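Local coordinates for MoaD/ThiS family protein (PDB 6JBZ) that probably acts as the small, ubiquitin-like sulfur-carrier subunit of molybdopterin synthase in molybdenum cofactor biosynthesis, at residues Ile11-Arg16 / Val32-Gly37; Arg22-Ala27 / Asp51-Thr56; Thr39-Ile44 / Arg71-Ala76; Leu64-Val69 / Gly80-Val85. One frame throughout, in Å; residues are numbered along the deposited sequence.

Interaction 1 (Ile11-Arg16 / Val32-Gly37)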
loop_
_atom_site.group_PDB
_atom_site.type_symbol
_atom_site.label_atom_id
_atom_site.label_comp_id
_atom_site.label_asym_id
_atom_site.label_seq_id
_atom_site.Cartn_x
_atom_site.Cartn_y
_atom_site.Cartn_z
ATOM N N ILE B 11 -7.492 8.457 -52.071
ATOM C CA ILE B 11 -8.366 8.484 -50.949
ATOM C C ILE B 11 -7.792 9.400 -49.914
ATOM O O ILE B 11 -6.627 9.658 -49.877
ATOM C CB ILE B 11 -8.559 7.107 -50.355
ATOM C CG1 ILE B 11 -7.238 6.496 -49.985
ATOM C CG2 ILE B 11 -9.253 6.222 -51.338
ATOM C CD1 ILE B 11 -7.353 5.486 -48.887
ATOM N N GLN B 12 -8.660 9.896 -49.075
ATOM C CA GLN B 12 -8.297 10.809 -48.045
ATOM C C GLN B 12 -8.539 10.117 -46.741
ATOM O O GLN B 12 -9.514 9.453 -46.582
ATOM C CB GLN B 12 -9.170 12.020 -48.162
ATOM C CG GLN B 12 -8.532 13.292 -47.692
ATOM C CD GLN B 12 -9.425 14.465 -47.931
ATOM O OE1 GLN B 12 -10.154 14.482 -48.893
ATOM N NE2 GLN B 12 -9.374 15.440 -47.066
ATOM N N VAL B 13 -7.607 10.231 -45.824
ATOM C CA VAL B 13 -7.777 9.686 -44.501
ATOM C C VAL B 13 -7.443 10.732 -43.469
ATOM O O VAL B 13 -6.759 11.661 -43.744
ATOM C CB VAL B 13 -6.912 8.444 -44.247
ATOM C CG1 VAL B 13 -7.282 7.313 -45.159
ATOM C CG2 VAL B 13 -5.451 8.771 -44.323
ATOM N N THR B 14 -7.970 10.567 -42.280
ATOM C CA THR B 14 -7.637 11.433 -41.194
ATOM C C THR B 14 -6.678 10.757 -40.257
ATOM O O THR B 14 -6.968 9.729 -39.751
ATOM C CB THR B 14 -8.863 11.803 -40.388
ATOM O OG1 THR B 14 -9.806 12.438 -41.233
ATOM C CG2 THR B 14 -8.498 12.751 -39.328
ATOM N N VAL B 15 -5.520 11.356 -40.057
ATOM C CA VAL B 15 -4.606 11.001 -38.979
ATOM C C VAL B 15 -4.923 11.860 -37.756
ATOM O O VAL B 15 -4.909 13.081 -37.847
ATOM C CB VAL B 15 -3.115 11.208 -39.365
ATOM C CG1 VAL B 15 -2.204 10.922 -38.174
ATOM C CG2 VAL B 15 -2.738 10.345 -40.548
ATOM N N ARG B 16 -5.225 11.225 -36.628
ATOM C CA ARG B 16 -5.271 11.923 -35.346
ATOM C C ARG B 16 -4.017 11.621 -34.527
ATOM O O ARG B 16 -3.712 10.464 -34.244
ATOM C CB ARG B 16 -6.514 11.536 -34.559
ATOM C CG ARG B 16 -7.787 11.759 -35.315
ATOM C CD ARG B 16 -8.979 11.622 -34.403
ATOM N NE ARG B 16 -8.946 10.371 -33.645
ATOM C CZ ARG B 16 -9.777 10.088 -32.642
ATOM N NH1 ARG B 16 -10.707 10.966 -32.287
ATOM N NH2 ARG B 16 -9.679 8.932 -31.992
ATOM N N VAL B 32 -4.886 13.262 -44.947
ATOM C CA VAL B 32 -3.807 12.827 -45.834
ATOM C C VAL B 32 -4.379 12.141 -47.078
ATOM O O VAL B 32 -5.248 11.281 -46.965
ATOM C CB VAL B 32 -2.846 11.858 -45.105
ATOM C CG1 VAL B 32 -1.614 11.544 -45.961
ATOM C CG2 VAL B 32 -2.449 12.428 -43.751
ATOM N N THR B 33 -3.908 12.524 -48.261
ATOM C CA THR B 33 -4.343 11.877 -49.501
ATOM C C THR B 33 -3.375 10.776 -49.957
ATOM O O THR B 33 -2.175 10.992 -50.076
ATOM C CB THR B 33 -4.505 12.890 -50.636
ATOM O OG1 THR B 33 -5.591 13.767 -50.340
ATOM C CG2 THR B 33 -4.797 12.169 -51.954
ATOM N N LEU B 34 -3.902 9.590 -50.206
ATOM C CA LEU B 34 -3.085 8.496 -50.703
ATOM C C LEU B 34 -3.744 7.809 -51.904
ATOM O O LEU B 34 -4.913 8.043 -52.209
ATOM C CB LEU B 34 -2.835 7.478 -49.598
ATOM C CG LEU B 34 -2.422 7.957 -48.212
ATOM C CD1 LEU B 34 -3.580 7.793 -47.272
ATOM C CD2 LEU B 34 -1.225 7.175 -47.710
ATOM N N ARG B 35 -2.979 6.968 -52.588
ATOM C CA ARG B 35 -3.507 6.104 -53.629
ATOM C C ARG B 35 -4.586 5.226 -53.039
ATOM O O ARG B 35 -4.571 4.970 -51.836
ATOM C CB ARG B 35 -2.395 5.246 -54.222
ATOM C CG ARG B 35 -2.005 4.072 -53.340
ATOM C CD ARG B 35 -0.800 3.336 -53.888
ATOM N NE ARG B 35 -0.455 2.177 -53.070
ATOM C CZ ARG B 35 -1.044 0.983 -53.154
ATOM N NH1 ARG B 35 -2.024 0.771 -54.023
ATOM N NH2 ARG B 35 -0.651 -0.007 -52.369
ATOM N N SER B 36 -5.542 4.784 -53.854
ATOM C CA SER B 36 -6.486 3.762 -53.393
ATOM C C SER B 36 -5.725 2.506 -53.009
ATOM O O SER B 36 -4.830 2.066 -53.737
ATOM C CB SER B 36 -7.527 3.426 -54.463
ATOM O OG SER B 36 -8.534 4.421 -54.529
ATOM N N GLY B 37 -6.062 1.934 -51.859
ATOM C CA GLY B 37 -5.429 0.696 -51.438
ATOM C C GLY B 37 -4.105 0.915 -50.723
ATOM O O GLY B 37 -3.419 -0.049 -50.362
#
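V13 and L34 meet on one face of an antiparallel strand pair, with their side chains crossing at about a right angle. The V13 torsion (chi1 -63°) sets CG2 between its own backbone N and carbonyl carbon. From there V13 CG2 reaches L34 CD1 at 3.6 Å and lies 4.1 Å from V32 CB. Further along, V15 CG2 touches V32 CG2 at 3.8 Å. I11 closes the other end of this row. Its CG1 is also held between N and carbonyl carbon (chi1 56°) and lies 3.6 Å from both L34 O and R35 O. I11 CG2 lies 3.7 Å from S36 OG. On the opposite face, the extended chain of Q12 passes T33 obliquely, with Q12 CG 4.0 Å from T33 OG1. The backbones of I11 and L34, and of V13 and V32, are each joined by two N-H to O bonds. The charged end of R35 turns elsewhere and forms a salt bridge with E42. The pair belongs to the sheet of a beta-grasp fold. Strand 29-34 is outermost within the chain, strand 82-86 flanks strand 11-17 on its other side, and L43 of helix 40-50 covers V13, V15, V32 and L34.

Interaction 2 (Arg22-Ala27 / Asp51-Thr56)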
loop_
_atom_site.group_PDB
_atom_site.type_symbol
_atom_site.label_atom_id
_atom_site.label_comp_id
_atom_site.label_asym_id
_atom_site.label_seq_id
_atom_site.Cartn_x
_atom_site.Cartn_y
_atom_site.Cartn_z
ATOM N N ARG B 22 1.686 14.330 -31.593
ATOM C CA ARG B 22 0.999 15.585 -31.860
ATOM C C ARG B 22 1.953 16.778 -31.757
ATOM O O ARG B 22 1.925 17.682 -32.597
ATOM C CB ARG B 22 -0.171 15.775 -30.900
ATOM C CG ARG B 22 -0.856 17.117 -31.066
ATOM C CD ARG B 22 -2.076 17.230 -30.198
ATOM N NE ARG B 22 -2.681 18.543 -30.380
ATOM C CZ ARG B 22 -3.976 18.799 -30.243
ATOM N NH1 ARG B 22 -4.812 17.820 -29.920
ATOM N NH2 ARG B 22 -4.435 20.031 -30.436
ATOM N N ALA B 23 2.792 16.776 -30.728
ATOM C CA ALA B 23 3.811 17.803 -30.581
ATOM C C ALA B 23 4.732 17.850 -31.810
ATOM O O ALA B 23 4.982 18.929 -32.352
ATOM C CB ALA B 23 4.627 17.574 -29.299
ATOM N N ALA B 24 5.209 16.689 -32.268
ATOM C CA ALA B 24 6.204 16.656 -33.336
ATOM C C ALA B 24 5.563 16.927 -34.691
ATOM O O ALA B 24 6.219 17.438 -35.590
ATOM C CB ALA B 24 6.945 15.330 -33.349
ATOM N N ALA B 25 4.281 16.599 -34.833
ATOM C CA ALA B 25 3.566 16.849 -36.093
ATOM C C ALA B 25 3.122 18.294 -36.232
ATOM O O ALA B 25 2.831 18.751 -37.333
ATOM C CB ALA B 25 2.343 15.941 -36.221
ATOM N N GLY B 26 3.032 19.003 -35.114
ATOM C CA GLY B 26 2.558 20.370 -35.137
ATOM C C GLY B 26 1.051 20.510 -35.231
ATOM O O GLY B 26 0.554 21.606 -35.472
ATOM N N ALA B 27 0.311 19.421 -35.040
ATOM C CA ALA B 27 -1.152 19.485 -35.159
ATOM C C ALA B 27 -1.815 18.236 -34.596
ATOM O O ALA B 27 -1.202 17.170 -34.550
ATOM C CB ALA B 27 -1.563 19.683 -36.616
ATOM N N ASP B 51 9.222 14.591 -41.677
ATOM C CA ASP B 51 9.861 15.153 -40.517
ATOM C C ASP B 51 10.734 14.207 -39.744
ATOM O O ASP B 51 10.256 13.257 -39.223
ATOM C CB ASP B 51 8.797 15.666 -39.572
ATOM C CG ASP B 51 9.333 16.633 -38.590
ATOM O OD1 ASP B 51 10.011 17.548 -39.007
ATOM O OD2 ASP B 51 9.102 16.488 -37.406
ATOM N N VAL B 52 11.987 14.544 -39.552
ATOM C CA VAL B 52 12.897 13.684 -38.826
ATOM C C VAL B 52 12.541 13.414 -37.372
ATOM O O VAL B 52 12.668 12.309 -36.933
ATOM C CB VAL B 52 14.297 14.275 -38.867
ATOM C CG1 VAL B 52 15.290 13.438 -38.124
ATOM C CG2 VAL B 52 14.744 14.414 -40.279
ATOM N N ARG B 53 12.138 14.424 -36.620
ATOM C CA ARG B 53 11.696 14.249 -35.252
ATOM C C ARG B 53 10.442 13.434 -35.120
ATOM O O ARG B 53 10.334 12.623 -34.254
ATOM C CB ARG B 53 11.532 15.597 -34.565
ATOM C CG ARG B 53 10.681 15.621 -33.303
ATOM C CD ARG B 53 11.340 14.914 -32.138
ATOM N NE ARG B 53 10.538 14.906 -30.926
ATOM C CZ ARG B 53 10.614 13.971 -29.986
ATOM N NH1 ARG B 53 11.445 12.956 -30.124
ATOM N NH2 ARG B 53 9.844 14.049 -28.912
ATOM N N LEU B 54 9.488 13.666 -35.989
ATOM C CA LEU B 54 8.251 12.949 -35.948
ATOM C C LEU B 54 8.433 11.483 -36.221
ATOM O O LEU B 54 7.750 10.670 -35.678
ATOM C CB LEU B 54 7.235 13.563 -36.878
ATOM C CG LEU B 54 5.974 12.771 -37.108
ATOM C CD1 LEU B 54 5.063 12.761 -35.919
ATOM C CD2 LEU B 54 5.239 13.230 -38.312
ATOM N N ALA B 55 9.343 11.169 -37.115
ATOM C CA ALA B 55 9.680 9.823 -37.445
ATOM C C ALA B 55 10.209 9.070 -36.249
ATOM O O ALA B 55 9.844 7.959 -36.024
ATOM C CB ALA B 55 10.725 9.851 -38.516
ATOM N N THR B 56 11.060 9.699 -35.470
ATOM C CA THR B 56 11.601 9.105 -34.284
ATOM C C THR B 56 10.542 8.792 -33.266
ATOM O O THR B 56 10.522 7.738 -32.698
ATOM C CB THR B 56 12.589 10.053 -33.646
ATOM O OG1 THR B 56 13.597 10.370 -34.585
ATOM C CG2 THR B 56 13.221 9.426 -32.510
#
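A24 is the main point of contact between helix 19-25 and helix 52-58. Its methyl points toward the first turn of the second helix. A24 CB lies 3.8 Å from L54 CA and 4.0 Å from L54 CB, so it sits against the backbone as well as the side chain. R53 borders the same methyl, with R53 CG 3.7 Å from A24 CB. L54 is the second main partner. Its CG stands anti to the backbone N (chi1 170°), and the branch CD1 extends past A24 to the end of the first helix. There L54 CD1 lies 4.2 Å from A25 CB. The chain of R53 bends at its second torsion (chi2 70°), and its NH2 bonds to the backbone of another protein chain. A23, next to A24, packs on an aromatic side chain of that chain. D51 is the N-cap of helix 52-58. D51 OD2 accepts from L54 N at 3.2 Å, met from above the carboxylate plane, and this bond caps the turn that carries L54. The first helix ends at G26, which has positive phi. No hydrogen bond or salt bridge joins the two segments. D51 OD2 and A24 O, both acceptors, merely lie close. The contact is small and mainly apolar, and the short alanine side chains let the helices come close. The D51 carboxylate serves the cap and the R53 guanidinium the partner protein.

Interaction 3 (Thr39-Ile44 / Arg71-Ala76)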
loop_
_atom_site.group_PDB
_atom_site.type_symbol
_atom_site.label_atom_id
_atom_site.label_comp_id
_atom_site.label_asym_id
_atom_site.label_seq_id
_atom_site.Cartn_x
_atom_site.Cartn_y
_atom_site.Cartn_z
ATOM N N THR B 39 -1.421 1.318 -47.962
ATOM C CA THR B 39 -1.373 0.616 -46.694
ATOM C C THR B 39 -1.094 1.565 -45.526
ATOM O O THR B 39 -0.645 2.710 -45.711
ATOM C CB THR B 39 -0.305 -0.495 -46.702
ATOM O OG1 THR B 39 0.988 0.074 -46.937
ATOM C CG2 THR B 39 -0.615 -1.514 -47.771
ATOM N N VAL B 40 -1.375 1.084 -44.318
ATOM C CA VAL B 40 -1.003 1.806 -43.112
ATOM C C VAL B 40 0.509 2.049 -43.129
ATOM O O VAL B 40 0.991 3.096 -42.691
ATOM C CB VAL B 40 -1.434 1.036 -41.843
ATOM C CG1 VAL B 40 -0.678 1.521 -40.627
ATOM C CG2 VAL B 40 -2.916 1.200 -41.622
ATOM N N ALA B 41 1.253 1.097 -43.674
ATOM C CA ALA B 41 2.695 1.250 -43.803
ATOM C C ALA B 41 3.085 2.410 -44.738
ATOM O O ALA B 41 4.004 3.179 -44.440
ATOM C CB ALA B 41 3.308 -0.043 -44.291
ATOM N N GLU B 42 2.396 2.529 -45.868
ATOM C CA GLU B 42 2.702 3.593 -46.811
ATOM C C GLU B 42 2.374 4.951 -46.218
ATOM O O GLU B 42 3.062 5.929 -46.513
ATOM C CB GLU B 42 1.939 3.410 -48.116
ATOM C CG GLU B 42 2.381 2.242 -48.966
ATOM C CD GLU B 42 1.462 2.061 -50.159
ATOM O OE1 GLU B 42 1.179 3.066 -50.848
ATOM O OE2 GLU B 42 1.000 0.932 -50.397
ATOM N N LEU B 43 1.313 5.005 -45.410
ATOM C CA LEU B 43 0.895 6.227 -44.718
ATOM C C LEU B 43 1.941 6.684 -43.697
ATOM O O LEU B 43 2.393 7.842 -43.718
ATOM C CB LEU B 43 -0.454 6.012 -44.016
ATOM C CG LEU B 43 -1.004 7.131 -43.120
ATOM C CD1 LEU B 43 -1.348 8.391 -43.947
ATOM C CD2 LEU B 43 -2.213 6.665 -42.314
ATOM N N ILE B 44 2.323 5.775 -42.802
ATOM C CA ILE B 44 3.296 6.080 -41.762
ATOM C C ILE B 44 4.646 6.437 -42.380
ATOM O O ILE B 44 5.313 7.370 -41.934
ATOM C CB ILE B 44 3.460 4.897 -40.775
ATOM C CG1 ILE B 44 2.186 4.698 -39.971
ATOM C CG2 ILE B 44 4.639 5.120 -39.824
ATOM C CD1 ILE B 44 2.114 3.325 -39.323
ATOM N N ARG B 71 -2.859 -4.500 -36.278
ATOM C CA ARG B 71 -1.891 -5.545 -35.934
ATOM C C ARG B 71 -0.926 -5.822 -37.080
ATOM O O ARG B 71 0.164 -6.337 -36.875
ATOM C CB ARG B 71 -2.609 -6.835 -35.529
ATOM C CG ARG B 71 -3.681 -6.637 -34.474
ATOM C CD ARG B 71 -3.386 -7.422 -33.205
ATOM N NE ARG B 71 -4.163 -6.912 -32.073
ATOM C CZ ARG B 71 -3.646 -6.280 -31.016
ATOM N NH1 ARG B 71 -2.331 -6.084 -30.916
ATOM N NH2 ARG B 71 -4.450 -5.853 -30.047
ATOM N N ASP B 72 -1.330 -5.468 -38.291
ATOM C CA ASP B 72 -0.519 -5.711 -39.474
ATOM C C ASP B 72 -0.528 -4.446 -40.311
ATOM O O ASP B 72 -1.572 -4.065 -40.834
ATOM C CB ASP B 72 -1.074 -6.909 -40.258
ATOM C CG ASP B 72 -0.443 -7.068 -41.631
ATOM O OD1 ASP B 72 0.794 -6.890 -41.761
ATOM O OD2 ASP B 72 -1.196 -7.383 -42.585
ATOM N N ASP B 73 0.621 -3.784 -40.430
ATOM C CA ASP B 73 0.658 -2.501 -41.137
ATOM C C ASP B 73 0.586 -2.679 -42.658
ATOM O O ASP B 73 0.754 -1.725 -43.414
ATOM C CB ASP B 73 1.909 -1.688 -40.752
ATOM C CG ASP B 73 3.216 -2.365 -41.150
ATOM O OD1 ASP B 73 3.185 -3.416 -41.822
ATOM O OD2 ASP B 73 4.289 -1.826 -40.797
ATOM N N ALA B 74 0.334 -3.902 -43.102
ATOM C CA ALA B 74 0.212 -4.172 -44.530
ATOM C C ALA B 74 -1.251 -4.102 -44.928
ATOM O O ALA B 74 -1.585 -4.235 -46.102
ATOM C CB ALA B 74 0.802 -5.529 -44.882
ATOM N N VAL B 75 -2.116 -3.888 -43.941
ATOM C CA VAL B 75 -3.544 -3.788 -44.201
ATOM C C VAL B 75 -3.812 -2.504 -44.984
ATOM O O VAL B 75 -3.151 -1.485 -44.761
ATOM C CB VAL B 75 -4.380 -3.823 -42.888
ATOM C CG1 VAL B 75 -4.025 -2.656 -41.975
ATOM C CG2 VAL B 75 -5.875 -3.835 -43.204
ATOM N N ALA B 76 -4.765 -2.573 -45.909
ATOM C CA ALA B 76 -5.107 -1.453 -46.779
ATOM C C ALA B 76 -6.087 -0.508 -46.120
ATOM O O ALA B 76 -6.912 -0.927 -45.325
ATOM C CB ALA B 76 -5.686 -1.957 -48.088
#
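V40 and A41 donate their backbone N-H groups to the loop 71-76 across the start of helix 40-50. V40 N bonds to V75 O at 3.2 Å, almost in line with the carbonyl. A41 N bonds to D73 O at 2.9 Å and lies in the carbonyl plane, but the bond is bent, with 136° at the hydrogen. The next amide is served by the N-cap residue: E42 N donates a hydrogen bond to T39 OG1 at 3.0 Å. Thus the three first-turn amides, which have no acceptor in the preceding turn, are all satisfied, two by the loop and one by the cap. T39 can do this because its hydroxyl lies between its own N and carbonyl carbon (chi1 60°). The return bond of the capping box, T39 N to E42 OE2, is weak at 3.5 Å. E42 OE2 also takes R35 in a salt bridge. The same torsion turns T39 CG2 toward the loop, 3.3 Å from A74 O. The A41 methyl lies against D73, with A41 CB 3.9 Å from D73 CG and the D73 carbonyl oxygen nearer still, while V40 CG2 meets V75 CG1 at 4.0 Å. The loop is shaped by a type I turn from D72 to V75, closed by V75 N to D72 O and supported by a weak bond from A74 N to D72 OD1. The contact joins the N-terminal end of helix 40-50 to the loop between strands 68-69 and 82-86. V40 and L43 pack on L77 of that connection, and L43 continues onto strands 11-17 and 29-34.

Interaction 4 (Leu64-Val69 / Gly80-Val85)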
loop_
_atom_site.group_PDB
_atom_site.type_symbol
_atom_site.label_atom_id
_atom_site.label_comp_id
_atom_site.label_asym_id
_atom_site.label_seq_id
_atom_site.Cartn_x
_atom_site.Cartn_y
_atom_site.Cartn_z
ATOM N N LEU B 64 -4.194 2.975 -34.080
ATOM C CA LEU B 64 -5.546 2.459 -34.179
ATOM C C LEU B 64 -6.125 2.781 -35.553
ATOM O O LEU B 64 -5.702 3.729 -36.216
ATOM C CB LEU B 64 -6.446 3.041 -33.098
ATOM C CG LEU B 64 -6.055 2.898 -31.632
ATOM C CD1 LEU B 64 -7.131 3.556 -30.787
ATOM C CD2 LEU B 64 -5.858 1.441 -31.265
ATOM N N ARG B 65 -7.107 1.998 -35.974
ATOM C CA ARG B 65 -7.826 2.308 -37.193
ATOM C C ARG B 65 -9.306 2.185 -36.940
ATOM O O ARG B 65 -9.801 1.086 -36.716
ATOM C CB ARG B 65 -7.393 1.380 -38.311
ATOM C CG ARG B 65 -8.273 1.454 -39.520
ATOM C CD ARG B 65 -7.803 0.429 -40.502
ATOM N NE ARG B 65 -8.541 0.497 -41.749
ATOM C CZ ARG B 65 -9.073 -0.562 -42.338
ATOM N NH1 ARG B 65 -8.937 -1.757 -41.769
ATOM N NH2 ARG B 65 -9.730 -0.425 -43.489
ATOM N N ASP B 66 -10.007 3.312 -36.953
ATOM C CA ASP B 66 -11.400 3.341 -36.539
ATOM C C ASP B 66 -11.593 2.617 -35.200
ATOM O O ASP B 66 -12.587 1.911 -34.970
ATOM C CB ASP B 66 -12.284 2.729 -37.626
ATOM C CG ASP B 66 -12.380 3.608 -38.844
ATOM O OD1 ASP B 66 -11.696 4.654 -38.859
ATOM O OD2 ASP B 66 -13.126 3.256 -39.782
ATOM N N GLY B 67 -10.614 2.785 -34.322
ATOM C CA GLY B 67 -10.742 2.315 -32.961
ATOM C C GLY B 67 -9.935 1.076 -32.668
ATOM O O GLY B 67 -9.589 0.836 -31.515
ATOM N N ILE B 68 -9.621 0.290 -33.695
ATOM C CA ILE B 68 -9.032 -1.020 -33.469
ATOM C C ILE B 68 -7.531 -1.017 -33.657
ATOM O O ILE B 68 -7.030 -0.425 -34.605
ATOM C CB ILE B 68 -9.650 -2.064 -34.406
ATOM C CG1 ILE B 68 -11.166 -2.061 -34.264
ATOM C CG2 ILE B 68 -9.075 -3.457 -34.125
ATOM C CD1 ILE B 68 -11.836 -2.905 -35.301
ATOM N N VAL B 69 -6.811 -1.680 -32.759
ATOM C CA VAL B 69 -5.367 -1.762 -32.911
ATOM C C VAL B 69 -4.984 -2.392 -34.240
ATOM O O VAL B 69 -5.405 -3.494 -34.561
ATOM C CB VAL B 69 -4.723 -2.570 -31.801
ATOM C CG1 VAL B 69 -3.216 -2.413 -31.875
ATOM C CG2 VAL B 69 -5.255 -2.120 -30.464
ATOM N N GLY B 80 -12.100 7.750 -45.745
ATOM C CA GLY B 80 -12.812 8.111 -44.541
ATOM C C GLY B 80 -12.225 7.500 -43.285
ATOM O O GLY B 80 -12.608 7.877 -42.177
ATOM N N ASP B 81 -11.308 6.549 -43.443
ATOM C CA ASP B 81 -10.635 5.944 -42.288
ATOM C C ASP B 81 -10.022 6.987 -41.355
ATOM O O ASP B 81 -9.621 8.077 -41.786
ATOM C CB ASP B 81 -9.539 4.989 -42.740
ATOM C CG ASP B 81 -10.051 3.602 -43.025
ATOM O OD1 ASP B 81 -11.280 3.400 -42.984
ATOM O OD2 ASP B 81 -9.220 2.712 -43.288
ATOM N N THR B 82 -9.961 6.647 -40.073
ATOM C CA THR B 82 -9.250 7.472 -39.111
ATOM C C THR B 82 -8.149 6.661 -38.470
ATOM O O THR B 82 -8.383 5.561 -37.963
ATOM C CB THR B 82 -10.163 8.021 -38.028
ATOM O OG1 THR B 82 -11.218 8.763 -38.642
ATOM C CG2 THR B 82 -9.374 8.930 -37.087
ATOM N N ILE B 83 -6.941 7.207 -38.509
ATOM C CA ILE B 83 -5.789 6.528 -37.950
ATOM C C ILE B 83 -5.289 7.275 -36.719
ATOM O O ILE B 83 -4.771 8.388 -36.826
ATOM C CB ILE B 83 -4.669 6.406 -38.989
ATOM C CG1 ILE B 83 -5.219 5.785 -40.263
ATOM C CG2 ILE B 83 -3.537 5.562 -38.463
ATOM C CD1 ILE B 83 -5.700 4.363 -40.053
ATOM N N ASP B 84 -5.464 6.667 -35.550
ATOM C CA ASP B 84 -4.950 7.220 -34.305
ATOM C C ASP B 84 -3.480 6.863 -34.112
ATOM O O ASP B 84 -3.082 5.710 -34.288
ATOM C CB ASP B 84 -5.771 6.710 -33.123
ATOM C CG ASP B 84 -7.083 7.435 -32.976
ATOM O OD1 ASP B 84 -7.411 8.271 -33.846
ATOM O OD2 ASP B 84 -7.790 7.163 -31.987
ATOM N N VAL B 85 -2.677 7.856 -33.753
ATOM C CA VAL B 85 -1.248 7.659 -33.547
ATOM C C VAL B 85 -0.949 7.736 -32.056
ATOM O O VAL B 85 -1.047 8.814 -31.461
ATOM C CB VAL B 85 -0.431 8.724 -34.307
ATOM C CG1 VAL B 85 1.045 8.586 -34.017
ATOM C CG2 VAL B 85 -0.687 8.612 -35.786
#
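R65 grips D81 side-on, with NE and NH2 both directed at one oxygen. R65 NE lies 2.8 Å from D81 OD2, and R65 NH2 lies 3.2 Å from the same atom. That oxygen sits in the guanidinium plane, at its edge. The carboxylate is turned steeply, with the two planes 66° apart. NE meets the oxygen from above the carboxylate plane, and NH2 uses its syn lone pair. D81 OD2 also accepts from S78 N, so three donors share it. The arginine chain runs extended from CG to NE, and its near end crosses I83 obliquely, with R65 CB 3.8 Å from I83 CD1. D66 reaches the strand opposite in another way. D66 OD1 accepts from T82 N at 2.9 Å, nearly along its C-O axis, and D66 N bonds back to T82 O. D66 OD2 and D81 OD1 are 3.7 Å apart, their carboxylates at 76°. R65, close by, would probably ease that repulsion. On the other face L64 CB rests against D84 CB at 3.7 Å, the two side chains crossing obliquely. The D84 carboxylate is engaged by R16 and by a polar side chain of another protein chain. L64 and D84 also form a hydrogen-bonded backbone pair. A type I' turn from R65 to I68, with D66 and G67 at its corners, links strands 62-65 and 68-69. Strand 82-86 lies between strand 62-65 and strand 11-17, antiparallel to the first and parallel to the second, with L77 packed against I83.

From the N terminus, interaction 1 closes the first loop by pairing strand 11-17 with strand 29-34. Helix 19-25 comes between those strands in the chain, and its contact with helix 52-58, interaction 2, crosses interaction 1. Interaction 3 opens after interaction 1 has closed. It crosses interaction 2 and ties the start of helix 40-50 to the loop 71-76. Interaction 4 crosses interaction 3 in turn and joins strand 62-65 to the late strand 82-86. Interactions 1 and 4 share the sheet through neighbouring strands 11-17 and 82-86. Interaction 3 touches both, while interaction 2 stands apart, about 18 Å between centres from interactions 1 and 4.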